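Local coordinates for protein probable CoA-transferase alpha subunit (PDB 6COJ) that binds a CoA thioester carrying a bicyclic spiro-lactone and, as a CoA-transferase-family alpha subunit, probably acts on such thioesters, at residues Val51-Leu54 with Leu55-Asp58. The protein carries 1 engineered substitution. Numbering follows the deposited sequence.
Sequences VRAL and LRSD
Ser57 reaches back to Leu54 and Ala53 where helix 48-56 ends, the helix that crosses from strand 35-38 to strand 62-65 in a beta-alpha-beta unit of the parallel sheet. The last full turn is held by regular i to i+4 backbone bonds, Leu55 N to Val51 O at 3.0 Å and Arg56 N to Arg52 O at 3.1 Å. Beyond them the pattern frays: Ser57 N is shared weakly between Ala53 O and Leu54 O as Ser57 leaves helical geometry. The Ser57 hydroxyl donates to Leu54 O in a short bond of 2.7 Å that meets the carbonyl at 125°, well off its axis; OG stands between the backbone N and the carbonyl carbon (chi1 81°), which points it back alongside the last turn, at Leu54 O. Leu54 O thus takes two donors from Ser57, the hydroxyl and, weakly, the amide, while OG is also hydrogen-bonded to Val59 N just past the turn.

On another side of the turn the Arg56 chain runs back along the helix, CG passing 3.4 Å from Arg52 O. A bend at chi3 (-62°) lays the guanidinium with one face over Ala53 CA, and NH2 comes within 3.4 Å of Ala53 CB. From there NH2 forms a salt bridge with Asp24 of helix 23-28, whereas Arg52 extends separately to Glu293 and the carbonyl of His253. In place of Arg56, a methionine here would probably leave Asp24 without its cationic mate and the two helices without this charged tie.

The apolar contribution is slight and faces helix 70-77: Val51 and Leu55 both touch that helix, and between themselves they meet loosely, Val51 CG1 lying 4.4 Å from Leu55 CD1, a methyl that also sits 3.6 Å from Val51 O.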
ATOM      1  N   VAL A  51      -3.593  -3.694  26.851  1.00 16.76           N
ATOM      2  CA  VAL A  51      -3.122  -2.522  27.593  1.00 15.60           C
ATOM      3  C   VAL A  51      -3.391  -2.677  29.089  1.00 18.51           C
ATOM      4  O   VAL A  51      -2.536  -2.350  29.923  1.00 17.18           O
ATOM      5  CB  VAL A  51      -3.730  -1.227  27.020  1.00 17.21           C
ATOM      6  CG1 VAL A  51      -3.435  -0.041  27.940  1.00 20.60           C
ATOM      7  CG2 VAL A  51      -3.197  -0.967  25.623  1.00 16.72           C
ATOM      8  N   ARG A  52      -4.579  -3.166  29.457  1.00 16.80           N
ATOM      9  CA  ARG A  52      -4.856  -3.419  30.872  1.00 16.65           C
ATOM     10  C   ARG A  52      -3.906  -4.466  31.449  1.00 17.19           C
ATOM     11  O   ARG A  52      -3.500  -4.369  32.613  1.00 17.89           O
ATOM     12  CB  ARG A  52      -6.323  -3.823  31.076  1.00 18.49           C
ATOM     13  CG  ARG A  52      -7.306  -2.657  30.924  1.00 18.85           C
ATOM     14  CD  ARG A  52      -8.756  -3.049  31.170  1.00 21.73           C
ATOM     15  NE  ARG A  52      -9.333  -3.862  30.099  1.00 19.95           N
ATOM     16  CZ  ARG A  52      -9.949  -3.364  29.027  1.00 21.32           C
ATOM     17  NH1 ARG A  52     -10.059  -2.043  28.861  1.00 18.76           N
ATOM     18  NH2 ARG A  52     -10.455  -4.189  28.122  1.00 22.02           N
ATOM     19  N   ALA A  53      -3.529  -5.468  30.647  1.00 17.30           N
ATOM     20  CA  ALA A  53      -2.558  -6.451  31.118  1.00 18.98           C
ATOM     21  C   ALA A  53      -1.185  -5.813  31.315  1.00 16.77           C
ATOM     22  O   ALA A  53      -0.463  -6.158  32.261  1.00 17.69           O
ATOM     23  CB  ALA A  53      -2.494  -7.642  30.157  1.00 19.76           C
ATOM     24  N   LEU A  54      -0.812  -4.873  30.441  1.00 18.20           N
ATOM     25  CA  LEU A  54       0.409  -4.100  30.667  1.00 18.36           C
ATOM     26  C   LEU A  54       0.355  -3.344  31.992  1.00 19.56           C
ATOM     27  O   LEU A  54       1.347  -3.309  32.732  1.00 20.94           O
ATOM     28  CB  LEU A  54       0.627  -3.124  29.512  1.00 21.93           C
ATOM     29  CG  LEU A  54       1.650  -3.549  28.466  1.00 24.44           C
ATOM     30  CD1 LEU A  54       1.651  -2.573  27.288  1.00 20.27           C
ATOM     31  CD2 LEU A  54       3.033  -3.643  29.079  1.00 23.63           C
ATOM     32  N   LEU A  55      -0.790  -2.721  32.303  1.00 19.00           N
ATOM     33  CA  LEU A  55      -0.927  -1.974  33.549  1.00 19.37           C
ATOM     34  C   LEU A  55      -0.759  -2.876  34.763  1.00 22.60           C
ATOM     35  O   LEU A  55      -0.197  -2.458  35.781  1.00 25.17           O
ATOM     36  CB  LEU A  55      -2.283  -1.264  33.597  1.00 25.66           C
ATOM     37  CG  LEU A  55      -2.248   0.238  33.280  1.00 31.06           C
ATOM     38  CD1 LEU A  55      -1.600   0.497  31.934  1.00 26.70           C
ATOM     39  CD2 LEU A  55      -3.645   0.850  33.339  1.00 31.13           C
ATOM     40  N   ARG A  56      -1.257  -4.110  34.682  1.00 19.76           N
ATOM     41  CA  ARG A  56      -1.113  -5.045  35.792  1.00 20.87           C
ATOM     42  C   ARG A  56       0.337  -5.466  35.982  1.00 20.03           C
ATOM     43  O   ARG A  56       0.730  -5.820  37.099  1.00 21.08           O
ATOM     44  CB  ARG A  56      -1.970  -6.286  35.537  1.00 26.68           C
ATOM     45  CG  ARG A  56      -3.460  -6.054  35.619  1.00 28.99           C
ATOM     46  CD  ARG A  56      -4.214  -7.368  35.727  1.00 27.57           C
ATOM     47  NE  ARG A  56      -4.034  -8.236  34.572  1.00 24.47           N
ATOM     48  CZ  ARG A  56      -4.777  -8.175  33.468  1.00 23.37           C
ATOM     49  NH1 ARG A  56      -5.753  -7.282  33.372  1.00 24.21           N
ATOM     50  NH2 ARG A  56      -4.554  -9.013  32.467  1.00 26.78           N
ATOM     51  N   SER A  57       1.131  -5.448  34.912  1.00 20.02           N
ATOM     52  CA  SER A  57       2.514  -5.898  34.924  1.00 19.75           C
ATOM     53  C   SER A  57       3.435  -4.800  35.447  1.00 22.77           C
ATOM     54  O   SER A  57       3.022  -3.662  35.686  1.00 21.67           O
ATOM     55  CB  SER A  57       2.965  -6.287  33.514  1.00 18.98           C
ATOM     56  OG  SER A  57       3.346  -5.150  32.739  1.00 19.18           O
ATOM     57  N   ASP A  58       4.708  -5.154  35.607  1.00 20.64           N
ATOM     58  CA  ASP A  58       5.746  -4.191  35.954  1.00 22.79           C
ATOM     59  C   ASP A  58       6.510  -3.674  34.745  1.00 24.31           C
ATOM     60  O   ASP A  58       7.531  -3.001  34.916  1.00 26.11           O
ATOM     61  CB  ASP A  58       6.710  -4.772  36.996  1.00 27.32           C
ATOM     62  CG  ASP A  58       7.523  -5.946  36.473  1.00 34.36           C
ATOM     63  OD1 ASP A  58       7.306  -6.387  35.324  1.00 37.94           O
ATOM     64  OD2 ASP A  58       8.390  -6.434  37.228  1.00 49.99           O
TER